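PDB 5KZL: heme oxygenase, which catalyses the oxygen-dependent opening of the heme ring, giving biliverdin, carbon monoxide and ferrous iron. Local coordinates for residues 71-76 and 181-186; 78-83 and 131-136; 122-127 and 192-197. The protein carries 1 engineered substitution. One frame throughout, in Å; residues are numbered along the deposited sequence.

The three contacts lie in an all-helical chain, and contacts 2 and 3 both use helix 125-151. From the N terminus, the loop after helix 41-64 supplies 71-76 and runs on to 78-83, at the start of helix 82-93. The first part closes a loop of about a hundred residues with the end of helix 170-183 (contact 1); the second closes a shorter loop on helix 125-151 (contact 2), nested inside the first. Contact 3 joins 122-127 to helix 188-210 and crosses both others along the chain. Contacts 1 and 3 touch, Ile74 and Leu71 packing against Ala126; contacts 1 and 2 touch through Tyr75 and Tyr80. Contact 2 lies further along helix 125-151, where it meets the heme.

Contact 1 (71-76 and 181-186); sequences LKSIYF and LDSLPV
Ser183 OG has two polar partners: Ser73 OG donates a weak hydrogen bond to it over 3.3 Å from across the contact, and Ala180 O, one turn back along the helix, is its other partner. Both serine oxygens sit between their own backbone N and carbonyl carbon (chi1 55° for Ser73 and 85° for Ser183), which turns the two hydroxyls toward each other. This pair occupies the more exposed margin of the contact. The same Ser73 hydroxyl is pressed against a methyl group, its OG lying only 3.1 Å from Leu184 CD2, so one branch of that leucine packs tightly against a polar atom. Leu184 CD2 also meets Ile74 CG2 at 4.0 Å, the two side chains crossing at about a right angle. Ile74 CG2 also touches Leu181 CD2 at 4.4 Å.

The arrangement is a loop packed on a helix C-terminus. Helix 170-183 runs out here, with Leu184 N bonded back to Leu181 O at 3.2 Å, and Pro185 then forms the centre of an inverse gamma turn closed by Val186 N to Leu184 O at 2.8 Å. Facing it, 71-76 makes a tight turn of its own, Ile74 N returning to Leu71 O at 2.8 Å. The side chain of Leu181 comes within about 7 Å of the heme. Ala126 of helix 125-151 lies against both Ile74 and Leu184, and Ala180 lies against Ile74.

Contact 2 (78-83 and 131-136); sequences ELYRKN and VRYLGD. With HEM (protoporphyrin IX containing Fe), chain B.
The ring of Tyr133 has Leu79 laid over one face, Arg81 at its edge and the Tyr80 ring set obliquely to it. Leu79 CB stands 3.9 Å from the centroid of the Tyr133 ring and 17° off its normal, a CH-pi contact shifted toward the rim, and Leu79 CD1 continues past the ring to Tyr133 CB. The aliphatic CG of Arg81 lies near the ring plane, and the Arg81 guanidinium stands nearly upright to the ring, the planes 83° apart. Beyond the far end of the ring, Tyr80 CD1 comes within 3.4 Å of Tyr133 OH, a hydroxyl that is hydrogen-bonded to Glu59.

The Arg81 chain bends at chi2 and chi3, folding the guanidinium back on its own loop. Its NE gives a hydrogen bond to Leu79 O at 2.9 Å, from above the carbonyl plane, and NH2 bonds to Phe161 O and Glu163 O. Asp136 slides past in the opposite direction, its OD2 3.7 Å from Arg81 CG. That carboxylate bonds instead to Tyr55 through OD2 and forms a salt bridge from OD1, on its syn lone pair, to Arg132 NH2 at 2.9 Å.

The opposite side of helix 125-151, with Val131 and Gly135, faces the heme. Gly135 CA approaches heme C4A to 3.2 Å, lack of a side chain letting the backbone lie so close, and Gly135 O accepts a 2.7 Å hydrogen bond from the iron-bound water. This is the distal helix of the heme oxygenase fold. Helix 125-151 is thus held between the heme and the loop leading into helix 82-93, while helix 41-64 adjoins both segments through Tyr55, Met58 and Glu59.

Contact 3 (122-127 and 192-197); sequences PELLAA and QSILAE
Ala127 makes one of the closest approaches of the contact: its CB lies 3.5 Å from Glu197 CB and equally 3.5 Å from Ile194 O, so a bare methyl lets helix 125-151 come close against the backbone of helix 188-210. Glu197 CG belongs to the same tight part, 3.7 Å from Ala127 CB and 4.0 Å from Leu124 CB, its side chain crossing Leu124 at about a right angle. Ile194 fills in beside it. Its CG2, anti to the backbone N, is 4.1 Å from Ala127 CB and 4.3 Å from Ala126 CB, while CG1 turns to the tip of Leu124.

Leu124 CD2 packs closely on the Ser193 carbonyl, 3.4 Å from Ser193 O. The side toward solvent is formed by the outer end of this partly exposed leucine and by Ser193, where the side chains meet less closely, Ser193 CB standing 3.9 Å from Leu124 CD2.

Glu197 packs through CB and CG, whereas its carboxylate, swung aside by the bend at chi2 (62°), makes a salt bridge to Arg113 and a hydrogen bond to His128. Cohesion between the segments is thus aliphatic, and the buried carboxylate of Glu197 is met by neighbours, with Arg113 probably favouring its ionised form.

Contact 1 (71-76 and 181-186)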
loop_
_atom_site.group_PDB
_atom_site.type_symbol
_atom_site.label_atom_id
_atom_site.label_comp_id
_atom_site.label_asym_id
_atom_site.label_seq_id
_atom_site.Cartn_x
_atom_site.Cartn_y
_atom_site.Cartn_z
ATOM N N LEU A 71 -14.755 -4.888 -9.088
ATOM C CA LEU A 71 -14.245 -4.046 -8.007
ATOM C C LEU A 71 -15.306 -3.484 -7.055
ATOM O O LEU A 71 -14.958 -3.111 -5.937
ATOM C CB LEU A 71 -13.369 -2.897 -8.542
ATOM C CG LEU A 71 -12.178 -3.259 -9.451
ATOM C CD1 LEU A 71 -11.541 -1.994 -9.988
ATOM C CD2 LEU A 71 -11.121 -4.075 -8.701
ATOM N N LYS A 72 -16.579 -3.396 -7.488
ATOM C CA LYS A 72 -17.685 -2.824 -6.706
ATOM C C LYS A 72 -17.697 -3.223 -5.219
ATOM O O LYS A 72 -17.780 -2.345 -4.360
ATOM C CB LYS A 72 -19.036 -3.155 -7.366
ATOM C CG LYS A 72 -19.698 -1.953 -8.008
ATOM C CD LYS A 72 -21.123 -2.260 -8.448
ATOM C CE LYS A 72 -21.616 -1.258 -9.463
ATOM N NZ LYS A 72 -23.070 -1.414 -9.727
ATOM N N SER A 73 -17.554 -4.528 -4.913
ATOM C CA SER A 73 -17.575 -5.011 -3.529
ATOM C C SER A 73 -16.295 -4.716 -2.714
ATOM O O SER A 73 -16.304 -4.937 -1.495
ATOM C CB SER A 73 -17.925 -6.492 -3.472
ATOM O OG SER A 73 -17.036 -7.243 -4.275
ATOM N N ILE A 74 -15.230 -4.176 -3.347
ATOM C CA ILE A 74 -14.016 -3.774 -2.602
ATOM C C ILE A 74 -13.844 -2.246 -2.687
ATOM O O ILE A 74 -12.745 -1.719 -2.537
ATOM C CB ILE A 74 -12.708 -4.570 -2.896
ATOM C CG1 ILE A 74 -12.328 -4.529 -4.396
ATOM C CG2 ILE A 74 -12.822 -6.018 -2.341
ATOM C CD1 ILE A 74 -10.846 -4.763 -4.719
ATOM N N TYR A 75 -14.956 -1.533 -2.887
ATOM C CA TYR A 75 -14.927 -0.074 -2.909
ATOM C C TYR A 75 -14.820 0.359 -1.452
ATOM O O TYR A 75 -15.806 0.336 -0.705
ATOM C CB TYR A 75 -16.176 0.495 -3.611
ATOM C CG TYR A 75 -16.324 2.001 -3.524
ATOM C CD1 TYR A 75 -15.316 2.850 -3.979
ATOM C CD2 TYR A 75 -17.507 2.577 -3.060
ATOM C CE1 TYR A 75 -15.451 4.237 -3.903
ATOM C CE2 TYR A 75 -17.655 3.962 -2.981
ATOM C CZ TYR A 75 -16.624 4.787 -3.403
ATOM O OH TYR A 75 -16.810 6.150 -3.372
ATOM N N PHE A 76 -13.581 0.641 -1.020
ATOM C CA PHE A 76 -13.294 0.992 0.370
ATOM C C PHE A 76 -12.516 2.319 0.534
ATOM O O PHE A 76 -11.342 2.296 0.913
ATOM C CB PHE A 76 -12.543 -0.165 1.062
ATOM C CG PHE A 76 -13.340 -1.428 1.326
ATOM C CD1 PHE A 76 -14.450 -1.410 2.166
ATOM C CD2 PHE A 76 -12.919 -2.652 0.817
ATOM C CE1 PHE A 76 -15.138 -2.595 2.471
ATOM C CE2 PHE A 76 -13.619 -3.831 1.107
ATOM C CZ PHE A 76 -14.727 -3.792 1.927
ATOM N N LEU A 181 -13.065 -9.981 -0.699
ATOM C CA LEU A 181 -12.196 -10.606 -1.713
ATOM C C LEU A 181 -12.822 -11.917 -2.183
ATOM O O LEU A 181 -12.885 -12.184 -3.382
ATOM C CB LEU A 181 -10.806 -10.915 -1.151
ATOM C CG LEU A 181 -9.848 -9.748 -0.946
ATOM C CD1 LEU A 181 -8.525 -10.265 -0.390
ATOM C CD2 LEU A 181 -9.577 -9.010 -2.259
ATOM N N ASP A 182 -13.342 -12.703 -1.231
ATOM C CA ASP A 182 -13.965 -13.986 -1.539
ATOM C C ASP A 182 -15.297 -13.857 -2.287
ATOM O O ASP A 182 -15.715 -14.821 -2.944
ATOM C CB ASP A 182 -14.109 -14.822 -0.270
ATOM C CG ASP A 182 -12.797 -15.340 0.273
ATOM O OD1 ASP A 182 -11.777 -15.235 -0.441
ATOM O OD2 ASP A 182 -12.796 -15.883 1.410
ATOM N N SER A 183 -15.932 -12.673 -2.217
ATOM C CA SER A 183 -17.211 -12.350 -2.862
ATOM C C SER A 183 -17.018 -11.906 -4.302
ATOM O O SER A 183 -17.991 -11.864 -5.056
ATOM C CB SER A 183 -17.954 -11.259 -2.081
ATOM O OG SER A 183 -17.549 -9.933 -2.420
ATOM N N LEU A 184 -15.785 -11.477 -4.664
ATOM C CA LEU A 184 -15.519 -10.970 -6.006
ATOM C C LEU A 184 -16.010 -11.907 -7.084
ATOM O O LEU A 184 -15.664 -13.091 -7.034
ATOM C CB LEU A 184 -14.033 -10.636 -6.231
ATOM C CG LEU A 184 -13.395 -9.520 -5.383
ATOM C CD1 LEU A 184 -12.089 -9.029 -6.023
ATOM C CD2 LEU A 184 -14.331 -8.368 -5.162
ATOM N N PRO A 185 -16.847 -11.416 -8.039
ATOM C CA PRO A 185 -17.339 -12.311 -9.101
ATOM C C PRO A 185 -16.268 -12.652 -10.141
ATOM O O PRO A 185 -16.284 -12.123 -11.264
ATOM C CB PRO A 185 -18.512 -11.526 -9.694
ATOM C CG PRO A 185 -18.136 -10.090 -9.501
ATOM C CD PRO A 185 -17.383 -10.043 -8.201
ATOM N N VAL A 186 -15.315 -13.530 -9.759
ATOM C CA VAL A 186 -14.221 -13.973 -10.622
ATOM C C VAL A 186 -14.089 -15.487 -10.558
ATOM O O VAL A 186 -14.362 -16.073 -9.500
ATOM C CB VAL A 186 -12.856 -13.259 -10.345
ATOM C CG1 VAL A 186 -12.912 -11.789 -10.734
ATOM C CG2 VAL A 186 -12.398 -13.421 -8.891
#

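Contact 2 (78-83 and 131-136)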
loop_
_atom_site.group_PDB
_atom_site.type_symbol
_atom_site.label_atom_id
_atom_site.label_comp_id
_atom_site.label_asym_id
_atom_site.label_seq_id
_atom_site.Cartn_x
_atom_site.Cartn_y
_atom_site.Cartn_z
ATOM N N GLU A 78 -12.403 4.164 2.956
ATOM C CA GLU A 78 -11.899 4.161 4.345
ATOM C C GLU A 78 -10.391 3.891 4.382
ATOM O O GLU A 78 -9.718 4.266 5.345
ATOM C CB GLU A 78 -12.573 3.048 5.181
ATOM C CG GLU A 78 -14.059 3.235 5.379
ATOM C CD GLU A 78 -14.941 2.442 4.432
ATOM O OE1 GLU A 78 -14.578 2.257 3.248
ATOM O OE2 GLU A 78 -16.078 2.144 4.846
ATOM N N LEU A 79 -9.892 3.152 3.371
ATOM C CA LEU A 79 -8.492 2.726 3.285
ATOM C C LEU A 79 -7.559 3.738 2.649
ATOM O O LEU A 79 -6.351 3.599 2.823
ATOM C CB LEU A 79 -8.395 1.389 2.527
ATOM C CG LEU A 79 -9.137 0.194 3.139
ATOM C CD1 LEU A 79 -9.168 -0.966 2.160
ATOM C CD2 LEU A 79 -8.470 -0.254 4.455
ATOM N N TYR A 80 -8.091 4.721 1.886
ATOM C CA TYR A 80 -7.270 5.701 1.145
ATOM C C TYR A 80 -6.208 6.348 2.019
ATOM O O TYR A 80 -6.474 6.699 3.184
ATOM C CB TYR A 80 -8.117 6.736 0.401
ATOM C CG TYR A 80 -8.986 6.208 -0.725
ATOM C CD1 TYR A 80 -8.915 4.872 -1.132
ATOM C CD2 TYR A 80 -9.869 7.050 -1.397
ATOM C CE1 TYR A 80 -9.718 4.390 -2.170
ATOM C CE2 TYR A 80 -10.674 6.580 -2.435
ATOM C CZ TYR A 80 -10.615 5.245 -2.797
ATOM O OH TYR A 80 -11.390 4.815 -3.837
ATOM N N ARG A 81 -4.987 6.453 1.455
ATOM C CA ARG A 81 -3.774 6.901 2.147
ATOM C C ARG A 81 -3.180 8.203 1.657
ATOM O O ARG A 81 -2.346 8.764 2.373
ATOM C CB ARG A 81 -2.686 5.788 2.087
ATOM C CG ARG A 81 -3.072 4.394 2.644
ATOM C CD ARG A 81 -3.238 4.359 4.155
ATOM N NE ARG A 81 -4.528 4.909 4.592
ATOM C CZ ARG A 81 -4.752 5.436 5.794
ATOM N NH1 ARG A 81 -5.955 5.906 6.108
ATOM N NH2 ARG A 81 -3.788 5.466 6.701
ATOM N N LYS A 82 -3.559 8.680 0.440
ATOM C CA LYS A 82 -2.965 9.891 -0.152
ATOM C C LYS A 82 -2.932 11.086 0.818
ATOM O O LYS A 82 -1.873 11.701 0.984
ATOM C CB LYS A 82 -3.676 10.267 -1.472
ATOM C CG LYS A 82 -3.227 11.561 -2.144
ATOM C CD LYS A 82 -4.230 11.956 -3.207
ATOM C CE LYS A 82 -4.439 13.443 -3.246
ATOM N NZ LYS A 82 -5.513 13.817 -4.200
ATOM N N ASN A 83 -4.066 11.374 1.483
ATOM C CA ASN A 83 -4.139 12.509 2.418
ATOM C C ASN A 83 -3.341 12.291 3.700
ATOM O O ASN A 83 -2.735 13.235 4.203
ATOM C CB ASN A 83 -5.583 12.890 2.712
ATOM C CG ASN A 83 -6.292 13.491 1.515
ATOM O OD1 ASN A 83 -5.706 14.165 0.661
ATOM N ND2 ASN A 83 -7.588 13.298 1.451
ATOM N N VAL A 131 -2.368 -6.053 -1.781
ATOM C CA VAL A 131 -0.960 -5.942 -1.404
ATOM C C VAL A 131 -0.716 -4.717 -0.560
ATOM O O VAL A 131 -0.150 -4.848 0.515
ATOM C CB VAL A 131 0.022 -6.047 -2.602
ATOM C CG1 VAL A 131 1.459 -5.884 -2.132
ATOM C CG2 VAL A 131 -0.141 -7.384 -3.319
ATOM N N ARG A 132 -1.154 -3.547 -1.022
ATOM C CA ARG A 132 -0.983 -2.328 -0.240
ATOM C C ARG A 132 -2.007 -2.183 0.929
ATOM O O ARG A 132 -1.574 -2.159 2.074
ATOM C CB ARG A 132 -0.949 -1.059 -1.136
ATOM C CG ARG A 132 0.379 -0.861 -1.929
ATOM C CD ARG A 132 1.719 -1.057 -1.166
ATOM N NE ARG A 132 1.743 -0.434 0.167
ATOM C CZ ARG A 132 2.712 -0.551 1.074
ATOM N NH1 ARG A 132 3.820 -1.241 0.797
ATOM N NH2 ARG A 132 2.578 0.008 2.271
ATOM N N TYR A 133 -3.324 -2.053 0.669
ATOM C CA TYR A 133 -4.268 -1.776 1.777
ATOM C C TYR A 133 -4.414 -2.857 2.804
ATOM O O TYR A 133 -4.460 -2.529 3.991
ATOM C CB TYR A 133 -5.653 -1.413 1.272
ATOM C CG TYR A 133 -5.719 -0.188 0.394
ATOM C CD1 TYR A 133 -5.046 0.988 0.743
ATOM C CD2 TYR A 133 -6.528 -0.165 -0.734
ATOM C CE1 TYR A 133 -5.139 2.134 -0.048
ATOM C CE2 TYR A 133 -6.641 0.976 -1.523
ATOM C CZ TYR A 133 -5.947 2.122 -1.176
ATOM O OH TYR A 133 -6.049 3.222 -1.980
ATOM N N LEU A 134 -4.510 -4.149 2.390
ATOM C CA LEU A 134 -4.662 -5.150 3.452
ATOM C C LEU A 134 -3.382 -5.229 4.306
ATOM O O LEU A 134 -3.484 -5.384 5.519
ATOM C CB LEU A 134 -5.146 -6.535 2.933
ATOM C CG LEU A 134 -5.518 -7.554 4.026
ATOM C CD1 LEU A 134 -6.548 -6.999 5.035
ATOM C CD2 LEU A 134 -5.971 -8.860 3.420
ATOM N N GLY A 135 -2.221 -5.006 3.685
ATOM C CA GLY A 135 -0.941 -4.935 4.394
ATOM C C GLY A 135 -0.910 -3.767 5.364
ATOM O O GLY A 135 -0.510 -3.926 6.522
ATOM N N ASP A 136 -1.388 -2.589 4.905
ATOM C CA ASP A 136 -1.437 -1.356 5.721
ATOM C C ASP A 136 -2.350 -1.549 6.934
ATOM O O ASP A 136 -1.983 -1.214 8.058
ATOM C CB ASP A 136 -1.974 -0.170 4.921
ATOM C CG ASP A 136 -1.160 0.269 3.725
ATOM O OD1 ASP A 136 0.063 0.014 3.707
ATOM O OD2 ASP A 136 -1.743 0.895 2.824
HETATM C CHA HEM B . 0.268 -8.918 6.648
HETATM C CHB HEM B . 1.799 -6.653 2.773
HETATM C CHC HEM B . 5.797 -5.526 5.138
HETATM C CHD HEM B . 3.842 -6.980 9.125
HETATM C C1A HEM B . 0.346 -8.391 5.405
HETATM C C2A HEM B . -0.623 -8.636 4.378
HETATM C C3A HEM B . -0.171 -8.020 3.289
HETATM C C4A HEM B . 1.026 -7.385 3.619
HETATM C CMA HEM B . -0.826 -7.947 1.965
HETATM C CAA HEM B . -1.905 -9.424 4.488
HETATM C CBA HEM B . -1.684 -10.951 4.407
HETATM C CGA HEM B . -2.980 -11.647 4.359
HETATM O O1A HEM B . -3.278 -12.308 3.412
HETATM O O2A HEM B . -3.736 -11.517 5.308
HETATM C C1B HEM B . 3.057 -6.152 3.062
HETATM C C2B HEM B . 3.920 -5.516 2.079
HETATM C C3B HEM B . 5.038 -5.212 2.767
HETATM C C4B HEM B . 4.847 -5.672 4.151
HETATM C CMB HEM B . 3.637 -5.215 0.647
HETATM C CAB HEM B . 6.228 -4.589 2.344
HETATM C CBB HEM B . 6.363 -4.514 1.120
HETATM C C1C HEM B . 5.604 -5.665 6.466
HETATM C C2C HEM B . 6.409 -5.114 7.502
HETATM C C3C HEM B . 5.827 -5.533 8.640
HETATM C C4C HEM B . 4.658 -6.302 8.295
HETATM C CMC HEM B . 7.650 -4.237 7.337
HETATM C CAC HEM B . 6.321 -5.226 9.962
HETATM C CBC HEM B . 5.554 -5.301 10.971
HETATM C C1D HEM B . 2.744 -7.729 8.754
HETATM C C2D HEM B . 1.930 -8.505 9.724
HETATM C C3D HEM B . 0.933 -9.005 9.039
HETATM C C4D HEM B . 1.134 -8.568 7.650
HETATM C CMD HEM B . 2.160 -8.619 11.190
HETATM C CAD HEM B . -0.144 -9.900 9.588
HETATM C CBD HEM B . -1.170 -9.190 10.391
HETATM C CGD HEM B . -2.243 -10.093 10.907
HETATM O O1D HEM B . -2.411 -11.161 10.457
HETATM O O2D HEM B . -2.936 -9.674 11.783
HETATM N NA HEM B . 1.324 -7.658 4.862
HETATM N NB HEM B . 3.708 -6.215 4.172
HETATM N NC HEM B . 4.615 -6.351 6.992
HETATM N ND HEM B . 2.209 -7.807 7.555
HETATM FE FE HEM B . 2.951 -7.046 5.927
HETATM O O HOH W 1 1.992 -5.050 6.462
#

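Contact 3 (122-127 and 192-197)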
loop_
_atom_site.group_PDB
_atom_site.type_symbol
_atom_site.label_atom_id
_atom_site.label_comp_id
_atom_site.label_asym_id
_atom_site.label_seq_id
_atom_site.Cartn_x
_atom_site.Cartn_y
_atom_site.Cartn_z
ATOM N N PRO A 122 -8.769 -3.482 -15.423
ATOM C CA PRO A 122 -9.100 -2.864 -14.118
ATOM C C PRO A 122 -9.390 -3.838 -12.987
ATOM O O PRO A 122 -9.093 -3.499 -11.847
ATOM C CB PRO A 122 -10.300 -1.963 -14.440
ATOM C CG PRO A 122 -10.814 -2.460 -15.720
ATOM C CD PRO A 122 -9.643 -2.929 -16.479
ATOM N N GLU A 123 -9.858 -5.074 -13.288
ATOM C CA GLU A 123 -10.099 -6.103 -12.253
ATOM C C GLU A 123 -8.799 -6.439 -11.501
ATOM O O GLU A 123 -8.845 -6.828 -10.334
ATOM C CB GLU A 123 -10.669 -7.392 -12.874
ATOM C CG GLU A 123 -11.995 -7.171 -13.605
ATOM C CD GLU A 123 -11.963 -6.470 -14.958
ATOM O OE1 GLU A 123 -10.887 -6.446 -15.603
ATOM O OE2 GLU A 123 -13.014 -5.913 -15.359
ATOM N N LEU A 124 -7.640 -6.299 -12.168
ATOM C CA LEU A 124 -6.351 -6.580 -11.513
ATOM C C LEU A 124 -5.973 -5.532 -10.434
ATOM O O LEU A 124 -5.046 -5.773 -9.652
ATOM C CB LEU A 124 -5.209 -6.772 -12.531
ATOM C CG LEU A 124 -5.295 -7.972 -13.510
ATOM C CD1 LEU A 124 -4.086 -7.986 -14.426
ATOM C CD2 LEU A 124 -5.356 -9.304 -12.768
ATOM N N LEU A 125 -6.707 -4.391 -10.368
ATOM C CA LEU A 125 -6.486 -3.404 -9.299
ATOM C C LEU A 125 -6.828 -4.036 -7.932
ATOM O O LEU A 125 -6.346 -3.559 -6.898
ATOM C CB LEU A 125 -7.310 -2.120 -9.529
ATOM C CG LEU A 125 -6.830 -1.214 -10.667
ATOM C CD1 LEU A 125 -7.773 -0.031 -10.848
ATOM C CD2 LEU A 125 -5.376 -0.719 -10.432
ATOM N N ALA A 126 -7.591 -5.161 -7.939
ATOM C CA ALA A 126 -7.878 -5.922 -6.713
ATOM C C ALA A 126 -6.561 -6.348 -6.062
ATOM O O ALA A 126 -6.463 -6.338 -4.841
ATOM C CB ALA A 126 -8.734 -7.156 -7.021
ATOM N N ALA A 127 -5.546 -6.718 -6.880
ATOM C CA ALA A 127 -4.207 -7.122 -6.416
ATOM C C ALA A 127 -3.474 -5.977 -5.721
ATOM O O ALA A 127 -2.825 -6.186 -4.701
ATOM C CB ALA A 127 -3.372 -7.611 -7.575
ATOM N N GLN A 192 -6.154 -16.581 -10.452
ATOM C CA GLN A 192 -4.740 -16.812 -10.764
ATOM C C GLN A 192 -4.077 -15.564 -11.342
ATOM O O GLN A 192 -2.923 -15.275 -10.985
ATOM C CB GLN A 192 -4.544 -18.015 -11.684
ATOM C CG GLN A 192 -4.658 -19.353 -10.970
ATOM C CD GLN A 192 -3.634 -19.503 -9.860
ATOM O OE1 GLN A 192 -2.413 -19.392 -10.045
ATOM N NE2 GLN A 192 -4.116 -19.687 -8.673
ATOM N N SER A 193 -4.798 -14.827 -12.222
ATOM C CA SER A 193 -4.305 -13.570 -12.809
ATOM C C SER A 193 -4.168 -12.520 -11.695
ATOM O O SER A 193 -3.195 -11.746 -11.686
ATOM C CB SER A 193 -5.252 -13.069 -13.897
ATOM O OG SER A 193 -5.308 -13.959 -15.003
ATOM N N ILE A 194 -5.114 -12.516 -10.723
ATOM C CA ILE A 194 -5.051 -11.582 -9.573
ATOM C C ILE A 194 -3.822 -11.934 -8.711
ATOM O O ILE A 194 -3.082 -11.033 -8.310
ATOM C CB ILE A 194 -6.386 -11.483 -8.765
ATOM C CG1 ILE A 194 -7.535 -10.913 -9.664
ATOM C CG2 ILE A 194 -6.210 -10.575 -7.510
ATOM C CD1 ILE A 194 -8.937 -11.178 -9.161
ATOM N N LEU A 195 -3.562 -13.242 -8.496
ATOM C CA LEU A 195 -2.352 -13.677 -7.775
ATOM C C LEU A 195 -1.047 -13.228 -8.514
ATOM O O LEU A 195 -0.139 -12.689 -7.880
ATOM C CB LEU A 195 -2.387 -15.210 -7.533
ATOM C CG LEU A 195 -1.154 -15.853 -6.896
ATOM C CD1 LEU A 195 -0.820 -15.233 -5.521
ATOM C CD2 LEU A 195 -1.326 -17.371 -6.793
ATOM N N ALA A 196 -0.977 -13.408 -9.849
ATOM C CA ALA A 196 0.174 -12.996 -10.674
ATOM C C ALA A 196 0.409 -11.476 -10.537
ATOM O O ALA A 196 1.550 -11.043 -10.314
ATOM C CB ALA A 196 -0.079 -13.372 -12.126
ATOM N N GLU A 197 -0.683 -10.682 -10.530
ATOM C CA GLU A 197 -0.557 -9.232 -10.335
ATOM C C GLU A 197 -0.029 -8.885 -8.933
ATOM O O GLU A 197 0.879 -8.055 -8.821
ATOM C CB GLU A 197 -1.853 -8.480 -10.663
ATOM C CG GLU A 197 -1.677 -6.952 -10.743
ATOM C CD GLU A 197 -0.738 -6.419 -11.816
ATOM O OE1 GLU A 197 -0.360 -7.203 -12.715
ATOM O OE2 GLU A 197 -0.380 -5.218 -11.763
#